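Local coordinates for separin (Saccharomyces cerevisiae, PDB 5U1T), which cleaves the Scc1 subunit of cohesin at the onset of anaphase as a caspase-like cysteine protease, which securin keeps inactive during most of the cell cycle, at residues N103-L107 with F459-C463; S499-M503 with L550-N554; I1233-F1238 with W1371-F1376; M1226-L1230 with R1578-G1582. All blocks are in the same frame, centred on the assembly; numbering follows the deposited sequence.

Contact 1: residues N103-L107 with F459-C463; sequences NETNL and FNVYC
An Asx turn at Asn460 opens the short 3-10 segment from which Tyr462 reaches the loop Asn103-Leu107. Asn460 OD1 accepts from Tyr462 N at 3.1 Å, the donor lying above the carbonyl plane, and this bond holds the amide beside the tyrosine backbone. From there the phenol ring runs under the peptide between Asn106 and Leu107. Leu107 N lies above the ring centre, 3.5 Å from its plane, while Asn106 C sits over the same face nearer the rim; Val461 CG1 sits toward the rim of the opposite face. Leu107 CB then touches the ring margin, 3.8 Å from Tyr462 CD2. With CG of Leu107 anti to the backbone N (chi1 -178°), the branch passes on to the Asn460 amide, where Leu107 CD1 is 3.3 Å from both OD1 and ND2 of Asn460. Tyr462 OH is 3.2 Å from Asn106 N, at an angle too poor for a hydrogen bond. The loop itself is fastened back to helix 91-103, since Thr105 OG1 bonds to Leu101 O and Asn106 ND2 to Phe102 O. Trp124 adds an edge-to-face partner to Tyr462 and bonds through NE1 to its carbonyl oxygen. A serine at Tyr462 would probably leave the Asn106-Leu107 peptide without the flat surface it rests on and open a gap between the two loops. The chemistry is thus that of a peptide laid on an aromatic face, with the leucine side chain passing along the ring margin and the polar bonds kept inside each loop or directed to their neighbours.

Contact 2: residues S499-M503 with L550-N554; sequences SSEIM and LHLLN
His551 presents the edge of its imidazole to helix 501-509, with Glu501 OE1 lying in the ring plane beyond NE2 and Ile502 CD1 beside CE1, while the ring of His65 is stacked on it. The bond from His551 NE2 to Glu501 OE1 is 3.2 Å long and nearly straight at the hydrogen, 168°, and meets the oxygen almost along its C-O bond. Carboxylate and imidazole planes are 28° apart, although the two side chains cross at about a right angle. The other nitrogen, His551 ND1, accepts from Leu553 N at 3.1 Å, that donor being tilted from the ring plane. One nitrogen gives and the other receives, two bonds that together hold the ring's rotation. Ser522 and Ser525 also bond to Glu501 OE1 through their hydroxyls, and such a set of partners would be expected to favour an ionised carboxylate.

This is the first turn of a helix meeting a loop in the helical part of the protein. Ser500 is the N-cap: its OG accepts from Met503 N at 2.9 Å, and His66 NE2 bonds to the same hydroxyl. Glu501 follows directly; a chi1 of -180° swings its CG away from its own N, and the extended chain carries the carboxylate out to His551. Next to this polar edge, Ile502 slides past the imidazole in the opposite direction, bringing CD1 to 3.4 Å from His551 CE1. The same methyl meets Leu553 tip to tip, with Ile502 CD1 3.8 Å from Leu553 CG, and Val473 of helix 470-485 also packs against Ile502.

Contact 3: residues I1233-F1238 with W1371-F1376; sequences IENSWF and WECLSF
Phe1238 and Phe1376 form a T-shaped pair at the apolar centre: CZ of Phe1376 stands over the middle of the Phe1238 ring, with centroids 5.1 Å apart and planes at 65°. Around the rim of Phe1238, Trp1371 CZ3 lies at the ring edge, 4.1 Å from Phe1238 CZ, and Leu1374 CD1 comes in obliquely to CE1. Farther out the two indoles cross at about a right angle, Trp1371 CH2 meeting the edge of Trp1237 4.2 Å from its CZ3. Their N-H groups turn to other partners, Trp1237 NE1 to Leu1178 O and Trp1371 NE1 to Cys1366 O. Glu1234 leads from this cluster to the polar edge. Its CG packs 3.6 Å from Leu1374 CD2, and its extended chain places OE2 2.8 Å from Ser1375 N, a hydrogen bond that arrives from well above the carboxylate plane. Ser1375 OG also bonds to Glu1234 OE1, though the modelled length is doubtfully short. The C-terminal part of helix 1209-1237 is thereby pinned, in a helix-to-loop contact, to the connection between strands 1353-1362 and 1382-1385, parallel neighbours in one sheet of the C50 peptidase region.

Contact 4: residues M1226-L1230 with R1578-G1582; sequences MQQLL and RYLNG
Tyr1579 lies with one ring face against Gln1227 of helix 1209-1237, and the other contacts are arranged about this pair. Gln1227 CB sits over the face in a CH-pi contact, 3.6 Å from the Tyr1579 centroid and 20° off the ring normal. Because Gln1227 CG lies beside the carbonyl carbon (chi1 169°) and the chain is extended, the glutamine follows the ring toward its hydroxyl. There Gln1227 NE2 makes a weak, bent hydrogen bond of 3.0 Å to Tyr1579 OH, the amide turned 48° from the ring plane. Leu1230 runs past the tyrosine in the opposite direction and brings CD1 obliquely to 3.8 Å from Tyr1579 CD2. At the base of the ring, Met1226 SD is 4.1 Å from Tyr1579 CB; the bend at the last torsion of the methionine then sends CE to 4.2 Å from Leu1580 CD2. A glycine at Tyr1579 would probably leave Gln1227 without its ring surface and hydroxyl partner, free to turn, and open a gap beside Leu1230. Asp1223, one turn earlier on the helix, accepts through OD1 from the backbone N of both Tyr1579 and Leu1580. The side chain of Leu1580 is about 11 Å from that of Cys1497, the active-site residue by similarity. Met1226 also packs on helix 1180-1198, while the loop runs from helix 1564-1571 into strand 1585-1589, antiparallel to its neighbour 1524-1528 and outermost in that sheet within this chain.

From the N terminus, contact 1 closes the first long loop, returning the chain after some 350 residues, none of them strand, to the loop that follows helix 91-103. Contact 2 follows in series with a short loop of 46 residues, and the two touch: Phe459 and Val461 of one pack on Met503 of the other, in the helical part. Contacts 3 and 4 lie on the opposite side of the chain's centre, with centres 88 to 102 Å from those of the first pair. Both use helix 1209-1237. Contact 4 spans the longer loop and encloses contact 3, so the same helix is tied to two loops that lead into strands of separate sheets, 1382-1385 and 1585-1589; Leu1374 packs on Leu1230 where they meet.

Contact 1: residues N103-L107 with F459-C463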
loop_
_atom_site.group_PDB
_atom_site.type_symbol
_atom_site.label_atom_id
_atom_site.label_comp_id
_atom_site.label_asym_id
_atom_site.label_seq_id
_atom_site.Cartn_x
_atom_site.Cartn_y
_atom_site.Cartn_z
ATOM N N ASN A 103 -16.345 -51.911 -15.878
ATOM C CA ASN A 103 -17.019 -50.657 -16.154
ATOM C C ASN A 103 -16.840 -49.647 -15.020
ATOM O O ASN A 103 -16.769 -48.456 -15.257
ATOM C CB ASN A 103 -18.497 -50.901 -16.424
ATOM C CG ASN A 103 -18.743 -51.412 -17.816
ATOM O OD1 ASN A 103 -17.883 -51.315 -18.693
ATOM N ND2 ASN A 103 -19.915 -51.966 -18.031
ATOM N N GLU A 104 -16.727 -50.153 -13.800
ATOM C CA GLU A 104 -16.601 -49.331 -12.626
ATOM C C GLU A 104 -15.193 -48.817 -12.424
ATOM O O GLU A 104 -14.947 -48.108 -11.477
ATOM C CB GLU A 104 -17.017 -50.114 -11.394
ATOM C CG GLU A 104 -18.447 -50.553 -11.377
ATOM C CD GLU A 104 -19.376 -49.456 -10.930
ATOM O OE1 GLU A 104 -19.803 -48.658 -11.779
ATOM O OE2 GLU A 104 -19.691 -49.373 -9.732
ATOM N N THR A 105 -14.266 -49.160 -13.307
ATOM C CA THR A 105 -12.855 -48.896 -13.027
ATOM C C THR A 105 -12.091 -48.418 -14.258
ATOM O O THR A 105 -10.864 -48.374 -14.248
ATOM C CB THR A 105 -12.158 -50.165 -12.461
ATOM O OG1 THR A 105 -12.422 -51.301 -13.321
ATOM C CG2 THR A 105 -12.657 -50.486 -11.053
ATOM N N ASN A 106 -12.818 -48.065 -15.316
ATOM C CA ASN A 106 -12.208 -47.689 -16.586
ATOM C C ASN A 106 -13.002 -46.593 -17.292
ATOM O O ASN A 106 -14.223 -46.530 -17.162
ATOM C CB ASN A 106 -12.107 -48.904 -17.543
ATOM C CG ASN A 106 -11.227 -50.038 -17.006
ATOM O OD1 ASN A 106 -10.020 -50.044 -17.221
ATOM N ND2 ASN A 106 -11.834 -51.005 -16.323
ATOM N N LEU A 107 -12.332 -45.757 -18.080
ATOM C CA LEU A 107 -13.064 -44.809 -18.900
ATOM C C LEU A 107 -13.933 -45.559 -19.880
ATOM O O LEU A 107 -15.153 -45.398 -19.921
ATOM C CB LEU A 107 -12.130 -43.871 -19.660
ATOM C CG LEU A 107 -12.956 -42.856 -20.465
ATOM C CD1 LEU A 107 -13.784 -41.912 -19.568
ATOM C CD2 LEU A 107 -12.117 -42.097 -21.473
ATOM N N PHE A 459 -12.443 -32.999 -19.141
ATOM C CA PHE A 459 -12.690 -32.848 -17.723
ATOM C C PHE A 459 -13.320 -34.135 -17.255
ATOM O O PHE A 459 -14.542 -34.268 -17.162
ATOM C CB PHE A 459 -13.555 -31.626 -17.428
ATOM C CG PHE A 459 -13.479 -31.168 -16.014
ATOM C CD1 PHE A 459 -12.378 -30.472 -15.564
ATOM C CD2 PHE A 459 -14.507 -31.439 -15.130
ATOM C CE1 PHE A 459 -12.295 -30.035 -14.240
ATOM C CE2 PHE A 459 -14.439 -31.010 -13.806
ATOM C CZ PHE A 459 -13.330 -30.311 -13.364
ATOM N N ASN A 460 -12.441 -35.091 -16.982
ATOM C CA ASN A 460 -12.820 -36.482 -16.739
ATOM C C ASN A 460 -11.837 -37.097 -15.766
ATOM O O ASN A 460 -10.631 -37.004 -15.973
ATOM C CB ASN A 460 -12.850 -37.269 -18.073
ATOM C CG ASN A 460 -13.205 -38.743 -17.899
ATOM O OD1 ASN A 460 -12.323 -39.589 -17.717
ATOM N ND2 ASN A 460 -14.499 -39.054 -17.998
ATOM N N VAL A 461 -12.352 -37.729 -14.716
ATOM C CA VAL A 461 -11.506 -38.247 -13.646
ATOM C C VAL A 461 -10.420 -39.267 -14.063
ATOM O O VAL A 461 -9.376 -39.314 -13.410
ATOM C CB VAL A 461 -12.364 -38.885 -12.540
ATOM C CG1 VAL A 461 -12.927 -40.180 -12.990
ATOM C CG2 VAL A 461 -11.543 -39.104 -11.298
ATOM N N TYR A 462 -10.610 -40.065 -15.120
ATOM C CA TYR A 462 -9.578 -41.049 -15.456
ATOM C C TYR A 462 -8.382 -40.324 -16.047
ATOM O O TYR A 462 -7.306 -40.892 -16.186
ATOM C CB TYR A 462 -10.092 -42.164 -16.410
ATOM C CG TYR A 462 -11.098 -43.058 -15.729
ATOM C CD1 TYR A 462 -10.687 -44.026 -14.814
ATOM C CD2 TYR A 462 -12.454 -42.900 -15.950
ATOM C CE1 TYR A 462 -11.605 -44.827 -14.157
ATOM C CE2 TYR A 462 -13.367 -43.668 -15.298
ATOM C CZ TYR A 462 -12.948 -44.643 -14.410
ATOM O OH TYR A 462 -13.881 -45.427 -13.761
ATOM N N CYS A 463 -8.559 -39.050 -16.360
ATOM C CA CYS A 463 -7.425 -38.215 -16.745
ATOM C C CYS A 463 -6.427 -37.972 -15.594
ATOM O O CYS A 463 -5.288 -37.597 -15.849
ATOM C CB CYS A 463 -7.917 -36.883 -17.305
ATOM S SG CYS A 463 -8.470 -36.963 -19.026
#

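Contact 2: residues S499-M503 with L550-N554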
loop_
_atom_site.group_PDB
_atom_site.type_symbol
_atom_site.label_atom_id
_atom_site.label_comp_id
_atom_site.label_asym_id
_atom_site.label_seq_id
_atom_site.Cartn_x
_atom_site.Cartn_y
_atom_site.Cartn_z
ATOM N N SER A 499 -16.553 -37.039 -13.296
ATOM C CA SER A 499 -15.444 -36.317 -12.673
ATOM C C SER A 499 -15.585 -36.396 -11.164
ATOM O O SER A 499 -16.694 -36.606 -10.649
ATOM C CB SER A 499 -15.399 -34.859 -13.135
ATOM O OG SER A 499 -16.637 -34.214 -12.886
ATOM N N SER A 500 -14.471 -36.222 -10.457
ATOM C CA SER A 500 -14.458 -36.290 -9.008
ATOM C C SER A 500 -15.020 -35.063 -8.321
ATOM O O SER A 500 -15.254 -34.016 -8.924
ATOM C CB SER A 500 -13.038 -36.485 -8.514
ATOM O OG SER A 500 -12.275 -35.352 -8.861
ATOM N N GLU A 501 -15.219 -35.226 -7.025
ATOM C CA GLU A 501 -15.572 -34.154 -6.124
ATOM C C GLU A 501 -14.461 -33.121 -6.103
ATOM O O GLU A 501 -14.704 -31.922 -6.204
ATOM C CB GLU A 501 -15.790 -34.717 -4.730
ATOM C CG GLU A 501 -16.160 -33.708 -3.733
ATOM C CD GLU A 501 -16.388 -34.312 -2.371
ATOM O OE1 GLU A 501 -15.418 -34.443 -1.588
ATOM O OE2 GLU A 501 -17.554 -34.660 -2.092
ATOM N N ILE A 502 -13.233 -33.605 -5.972
ATOM C CA ILE A 502 -12.071 -32.745 -5.911
ATOM C C ILE A 502 -11.928 -31.882 -7.185
ATOM O O ILE A 502 -11.730 -30.654 -7.108
ATOM C CB ILE A 502 -10.814 -33.593 -5.661
ATOM C CG1 ILE A 502 -11.098 -34.569 -4.513
ATOM C CG2 ILE A 502 -9.625 -32.709 -5.364
ATOM C CD1 ILE A 502 -9.874 -35.098 -3.799
ATOM N N MET A 503 -12.056 -32.511 -8.348
ATOM C CA MET A 503 -11.991 -31.784 -9.603
ATOM C C MET A 503 -13.043 -30.685 -9.691
ATOM O O MET A 503 -12.752 -29.588 -10.184
ATOM C CB MET A 503 -12.160 -32.735 -10.789
ATOM C CG MET A 503 -10.975 -33.621 -11.028
ATOM S SD MET A 503 -11.303 -34.836 -12.324
ATOM C CE MET A 503 -11.393 -33.802 -13.802
ATOM N N LEU A 550 -11.991 -42.061 4.236
ATOM C CA LEU A 550 -11.263 -42.243 2.992
ATOM C C LEU A 550 -11.301 -40.982 2.146
ATOM O O LEU A 550 -12.322 -40.672 1.534
ATOM C CB LEU A 550 -11.851 -43.422 2.209
ATOM C CG LEU A 550 -11.925 -44.731 3.016
ATOM C CD1 LEU A 550 -12.520 -45.859 2.194
ATOM C CD2 LEU A 550 -10.548 -45.133 3.568
ATOM N N HIS A 551 -10.200 -40.251 2.093
ATOM C CA HIS A 551 -10.148 -39.085 1.229
ATOM C C HIS A 551 -8.713 -38.718 0.945
ATOM O O HIS A 551 -7.898 -38.735 1.854
ATOM C CB HIS A 551 -10.886 -37.913 1.872
ATOM C CG HIS A 551 -11.472 -36.952 0.882
ATOM N ND1 HIS A 551 -10.732 -36.384 -0.131
ATOM C CD2 HIS A 551 -12.729 -36.474 0.745
ATOM C CE1 HIS A 551 -11.508 -35.599 -0.856
ATOM N NE2 HIS A 551 -12.725 -35.636 -0.342
ATOM N N LEU A 552 -8.388 -38.401 -0.304
ATOM C CA LEU A 552 -7.040 -37.956 -0.636
ATOM C C LEU A 552 -6.732 -36.671 0.134
ATOM O O LEU A 552 -5.599 -36.436 0.567
ATOM C CB LEU A 552 -6.866 -37.720 -2.136
ATOM C CG LEU A 552 -5.486 -37.188 -2.530
ATOM C CD1 LEU A 552 -4.432 -38.224 -2.250
ATOM C CD2 LEU A 552 -5.412 -36.761 -3.972
ATOM N N LEU A 553 -7.755 -35.852 0.335
ATOM C CA LEU A 553 -7.541 -34.556 0.958
ATOM C C LEU A 553 -7.155 -34.711 2.427
ATOM O O LEU A 553 -6.682 -33.770 3.044
ATOM C CB LEU A 553 -8.783 -33.672 0.820
ATOM C CG LEU A 553 -9.093 -33.230 -0.604
ATOM C CD1 LEU A 553 -10.140 -32.174 -0.543
ATOM C CD2 LEU A 553 -7.861 -32.748 -1.318
ATOM N N ASN A 554 -7.335 -35.904 2.983
ATOM C CA ASN A 554 -6.922 -36.125 4.361
ATOM C C ASN A 554 -5.397 -36.082 4.488
ATOM O O ASN A 554 -4.846 -35.909 5.579
ATOM C CB ASN A 554 -7.475 -37.458 4.881
ATOM C CG ASN A 554 -8.944 -37.366 5.277
ATOM O OD1 ASN A 554 -9.427 -36.287 5.666
ATOM N ND2 ASN A 554 -9.667 -38.496 5.186
#

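Contact 3: residues I1233-F1238 with W1371-F1376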
loop_
_atom_site.group_PDB
_atom_site.type_symbol
_atom_site.label_atom_id
_atom_site.label_comp_id
_atom_site.label_asym_id
_atom_site.label_seq_id
_atom_site.Cartn_x
_atom_site.Cartn_y
_atom_site.Cartn_z
ATOM N N ILE A 1233 -1.648 43.672 33.480
ATOM C CA ILE A 1233 -0.500 43.458 32.625
ATOM C C ILE A 1233 0.432 44.671 32.677
ATOM O O ILE A 1233 1.624 44.509 32.934
ATOM C CB ILE A 1233 -0.953 43.133 31.188
ATOM C CG1 ILE A 1233 -1.364 41.655 31.133
ATOM C CG2 ILE A 1233 0.153 43.431 30.191
ATOM C CD1 ILE A 1233 -2.222 41.254 29.947
ATOM N N GLU A 1234 -0.113 45.870 32.475
ATOM C CA GLU A 1234 0.654 47.119 32.605
ATOM C C GLU A 1234 1.440 47.220 33.892
ATOM O O GLU A 1234 2.588 47.652 33.906
ATOM C CB GLU A 1234 -0.271 48.326 32.536
ATOM C CG GLU A 1234 -0.421 48.901 31.172
ATOM C CD GLU A 1234 -1.396 50.040 31.157
ATOM O OE1 GLU A 1234 -1.149 50.998 31.913
ATOM O OE2 GLU A 1234 -2.399 49.973 30.406
ATOM N N ASN A 1235 0.791 46.828 34.978
ATOM C CA ASN A 1235 1.307 47.069 36.316
ATOM C C ASN A 1235 2.074 45.869 36.866
ATOM O O ASN A 1235 2.406 45.832 38.043
ATOM C CB ASN A 1235 0.148 47.442 37.264
ATOM C CG ASN A 1235 -0.594 48.733 36.836
ATOM O OD1 ASN A 1235 0.013 49.678 36.320
ATOM N ND2 ASN A 1235 -1.908 48.768 37.060
ATOM N N SER A 1236 2.353 44.888 36.018
ATOM C CA SER A 1236 3.083 43.704 36.446
ATOM C C SER A 1236 4.238 43.416 35.525
ATOM O O SER A 1236 5.388 43.281 35.956
ATOM C CB SER A 1236 2.180 42.479 36.488
ATOM O OG SER A 1236 1.362 42.501 37.636
ATOM N N TRP A 1237 3.898 43.294 34.265
ATOM C CA TRP A 1237 4.835 42.901 33.266
ATOM C C TRP A 1237 5.931 43.861 32.909
ATOM O O TRP A 1237 6.977 43.428 32.497
ATOM C CB TRP A 1237 4.068 42.479 32.037
ATOM C CG TRP A 1237 3.224 41.319 32.293
ATOM C CD1 TRP A 1237 2.994 40.760 33.473
ATOM C CD2 TRP A 1237 2.509 40.555 31.338
ATOM N NE1 TRP A 1237 2.169 39.692 33.341
ATOM C CE2 TRP A 1237 1.864 39.544 32.023
ATOM C CE3 TRP A 1237 2.354 40.630 29.965
ATOM C CZ2 TRP A 1237 1.074 38.624 31.391
ATOM C CZ3 TRP A 1237 1.579 39.719 29.347
ATOM C CH2 TRP A 1237 0.946 38.733 30.048
ATOM N N PHE A 1238 5.715 45.154 33.058
ATOM C CA PHE A 1238 6.751 46.102 32.687
ATOM C C PHE A 1238 7.220 46.967 33.824
ATOM O O PHE A 1238 7.549 48.120 33.632
ATOM C CB PHE A 1238 6.258 46.978 31.561
ATOM C CG PHE A 1238 5.562 46.229 30.499
ATOM C CD1 PHE A 1238 4.284 45.817 30.672
ATOM C CD2 PHE A 1238 6.200 45.930 29.333
ATOM C CE1 PHE A 1238 3.646 45.117 29.695
ATOM C CE2 PHE A 1238 5.564 45.236 28.348
ATOM C CZ PHE A 1238 4.284 44.830 28.532
ATOM N N TRP A 1371 -2.152 45.235 22.472
ATOM C CA TRP A 1371 -1.012 45.945 23.036
ATOM C C TRP A 1371 -1.187 47.454 22.948
ATOM O O TRP A 1371 -0.890 48.188 23.895
ATOM C CB TRP A 1371 0.287 45.536 22.336
ATOM C CG TRP A 1371 0.619 44.099 22.504
ATOM C CD1 TRP A 1371 0.570 43.134 21.542
ATOM C CD2 TRP A 1371 1.030 43.444 23.708
ATOM N NE1 TRP A 1371 0.929 41.934 22.069
ATOM C CE2 TRP A 1371 1.215 42.089 23.396
ATOM C CE3 TRP A 1371 1.273 43.874 25.021
ATOM C CZ2 TRP A 1371 1.631 41.152 24.347
ATOM C CZ3 TRP A 1371 1.686 42.935 25.969
ATOM C CH2 TRP A 1371 1.855 41.597 25.624
ATOM N N GLU A 1372 -1.698 47.899 21.806
ATOM C CA GLU A 1372 -1.789 49.312 21.495
ATOM C C GLU A 1372 -2.685 50.059 22.477
ATOM O O GLU A 1372 -2.705 51.276 22.486
ATOM C CB GLU A 1372 -2.287 49.508 20.058
ATOM C CG GLU A 1372 -1.366 48.899 18.988
ATOM C CD GLU A 1372 -1.687 47.426 18.651
ATOM O OE1 GLU A 1372 -2.398 46.761 19.436
ATOM O OE2 GLU A 1372 -1.231 46.941 17.591
ATOM N N CYS A 1373 -3.399 49.346 23.335
ATOM C CA CYS A 1373 -4.269 50.031 24.273
ATOM C C CYS A 1373 -3.700 50.125 25.693
ATOM O O CYS A 1373 -4.310 50.738 26.572
ATOM C CB CYS A 1373 -5.633 49.361 24.255
ATOM S SG CYS A 1373 -6.449 49.677 22.619
ATOM N N LEU A 1374 -2.518 49.553 25.911
ATOM C CA LEU A 1374 -1.770 49.818 27.143
ATOM C C LEU A 1374 -1.502 51.331 27.272
ATOM O O LEU A 1374 -1.277 52.018 26.267
ATOM C CB LEU A 1374 -0.463 49.021 27.163
ATOM C CG LEU A 1374 -0.689 47.508 27.207
ATOM C CD1 LEU A 1374 0.613 46.732 27.371
ATOM C CD2 LEU A 1374 -1.670 47.159 28.303
ATOM N N SER A 1375 -1.543 51.849 28.497
ATOM C CA SER A 1375 -1.505 53.304 28.698
ATOM C C SER A 1375 -0.246 53.971 28.119
ATOM O O SER A 1375 -0.306 55.120 27.667
ATOM C CB SER A 1375 -1.627 53.643 30.181
ATOM O OG SER A 1375 -0.499 53.173 30.893
ATOM N N PHE A 1376 0.870 53.245 28.104
ATOM C CA PHE A 1376 2.088 53.769 27.507
ATOM C C PHE A 1376 2.187 53.521 26.000
ATOM O O PHE A 1376 3.173 53.887 25.383
ATOM C CB PHE A 1376 3.317 53.194 28.218
ATOM C CG PHE A 1376 3.420 51.680 28.192
ATOM C CD1 PHE A 1376 4.077 51.032 27.155
ATOM C CD2 PHE A 1376 2.909 50.914 29.235
ATOM C CE1 PHE A 1376 4.190 49.621 27.139
ATOM C CE2 PHE A 1376 3.015 49.511 29.225
ATOM C CZ PHE A 1376 3.659 48.869 28.182
#

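Contact 4: residues M1226-L1230 with R1578-G1582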
loop_
_atom_site.group_PDB
_atom_site.type_symbol
_atom_site.label_atom_id
_atom_site.label_comp_id
_atom_site.label_asym_id
_atom_site.label_seq_id
_atom_site.Cartn_x
_atom_site.Cartn_y
_atom_site.Cartn_z
ATOM N N MET A 1226 -11.941 43.087 30.808
ATOM C CA MET A 1226 -10.815 43.271 29.894
ATOM C C MET A 1226 -9.929 44.456 30.271
ATOM O O MET A 1226 -8.697 44.366 30.219
ATOM C CB MET A 1226 -11.275 43.451 28.458
ATOM C CG MET A 1226 -10.076 43.556 27.539
ATOM S SD MET A 1226 -10.450 43.585 25.795
ATOM C CE MET A 1226 -11.147 41.942 25.571
ATOM N N GLN A 1227 -10.554 45.569 30.632
ATOM C CA GLN A 1227 -9.814 46.715 31.133
ATOM C C GLN A 1227 -8.938 46.344 32.332
ATOM O O GLN A 1227 -7.794 46.779 32.437
ATOM C CB GLN A 1227 -10.767 47.833 31.536
ATOM C CG GLN A 1227 -10.083 48.950 32.325
ATOM C CD GLN A 1227 -11.028 50.060 32.723
ATOM O OE1 GLN A 1227 -12.100 49.813 33.288
ATOM N NE2 GLN A 1227 -10.640 51.301 32.427
ATOM N N GLN A 1228 -9.487 45.535 33.231
ATOM C CA GLN A 1228 -8.767 45.129 34.419
ATOM C C GLN A 1228 -7.575 44.259 34.055
ATOM O O GLN A 1228 -6.497 44.428 34.610
ATOM C CB GLN A 1228 -9.696 44.403 35.384
ATOM C CG GLN A 1228 -10.339 45.321 36.406
ATOM C CD GLN A 1228 -11.591 44.716 37.025
ATOM O OE1 GLN A 1228 -11.978 43.579 36.702
ATOM N NE2 GLN A 1228 -12.248 45.477 37.901
ATOM N N LEU A 1229 -7.760 43.342 33.115
ATOM C CA LEU A 1229 -6.684 42.451 32.706
ATOM C C LEU A 1229 -5.517 43.234 32.111
ATOM O O LEU A 1229 -4.354 42.961 32.403
ATOM C CB LEU A 1229 -7.203 41.421 31.699
ATOM C CG LEU A 1229 -6.208 40.455 31.055
ATOM C CD1 LEU A 1229 -5.535 39.582 32.107
ATOM C CD2 LEU A 1229 -6.911 39.601 30.022
ATOM N N LEU A 1230 -5.832 44.217 31.277
ATOM C CA LEU A 1230 -4.802 45.046 30.662
ATOM C C LEU A 1230 -4.107 45.907 31.715
ATOM O O LEU A 1230 -2.895 46.165 31.652
ATOM C CB LEU A 1230 -5.406 45.925 29.575
ATOM C CG LEU A 1230 -6.031 45.237 28.370
ATOM C CD1 LEU A 1230 -6.731 46.294 27.528
ATOM C CD2 LEU A 1230 -4.952 44.547 27.571
ATOM N N ARG A 1578 -15.318 51.069 25.676
ATOM C CA ARG A 1578 -13.970 51.410 25.291
ATOM C C ARG A 1578 -13.024 50.264 25.060
ATOM O O ARG A 1578 -12.044 50.438 24.383
ATOM C CB ARG A 1578 -13.370 52.419 26.250
ATOM C CG ARG A 1578 -14.055 53.768 26.178
ATOM C CD ARG A 1578 -13.416 54.781 27.105
ATOM N NE ARG A 1578 -14.123 56.051 27.081
ATOM C CZ ARG A 1578 -13.840 57.065 27.883
ATOM N NH1 ARG A 1578 -14.534 58.183 27.802
ATOM N NH2 ARG A 1578 -12.865 56.957 28.765
ATOM N N TYR A 1579 -13.292 49.101 25.620
ATOM C CA TYR A 1579 -12.385 47.989 25.364
ATOM C C TYR A 1579 -12.996 46.927 24.454
ATOM O O TYR A 1579 -12.407 46.627 23.427
ATOM C CB TYR A 1579 -11.906 47.364 26.685
ATOM C CG TYR A 1579 -11.178 48.371 27.531
ATOM C CD1 TYR A 1579 -11.878 49.212 28.381
ATOM C CD2 TYR A 1579 -9.798 48.533 27.434
ATOM C CE1 TYR A 1579 -11.233 50.162 29.122
ATOM C CE2 TYR A 1579 -9.139 49.481 28.183
ATOM C CZ TYR A 1579 -9.862 50.288 29.033
ATOM O OH TYR A 1579 -9.240 51.246 29.808
ATOM N N LEU A 1580 -14.152 46.363 24.808
ATOM C CA LEU A 1580 -14.766 45.319 23.967
ATOM C C LEU A 1580 -14.884 45.747 22.498
ATOM O O LEU A 1580 -14.712 44.929 21.600
ATOM C CB LEU A 1580 -16.152 44.913 24.487
ATOM C CG LEU A 1580 -16.271 43.965 25.686
ATOM C CD1 LEU A 1580 -17.693 43.451 25.822
ATOM C CD2 LEU A 1580 -15.272 42.806 25.627
ATOM N N ASN A 1581 -15.150 47.033 22.265
ATOM C CA ASN A 1581 -15.208 47.562 20.907
ATOM C C ASN A 1581 -13.988 48.408 20.529
ATOM O O ASN A 1581 -13.356 48.154 19.494
ATOM C CB ASN A 1581 -16.492 48.369 20.721
ATOM C CG ASN A 1581 -17.693 47.486 20.427
ATOM O OD1 ASN A 1581 -17.617 46.581 19.602
ATOM N ND2 ASN A 1581 -18.800 47.742 21.111
ATOM N N GLY A 1582 -13.650 49.389 21.375
ATOM C CA GLY A 1582 -12.544 50.310 21.125
ATOM C C GLY A 1582 -11.129 49.727 21.050
ATOM O O GLY A 1582 -10.250 50.313 20.410
#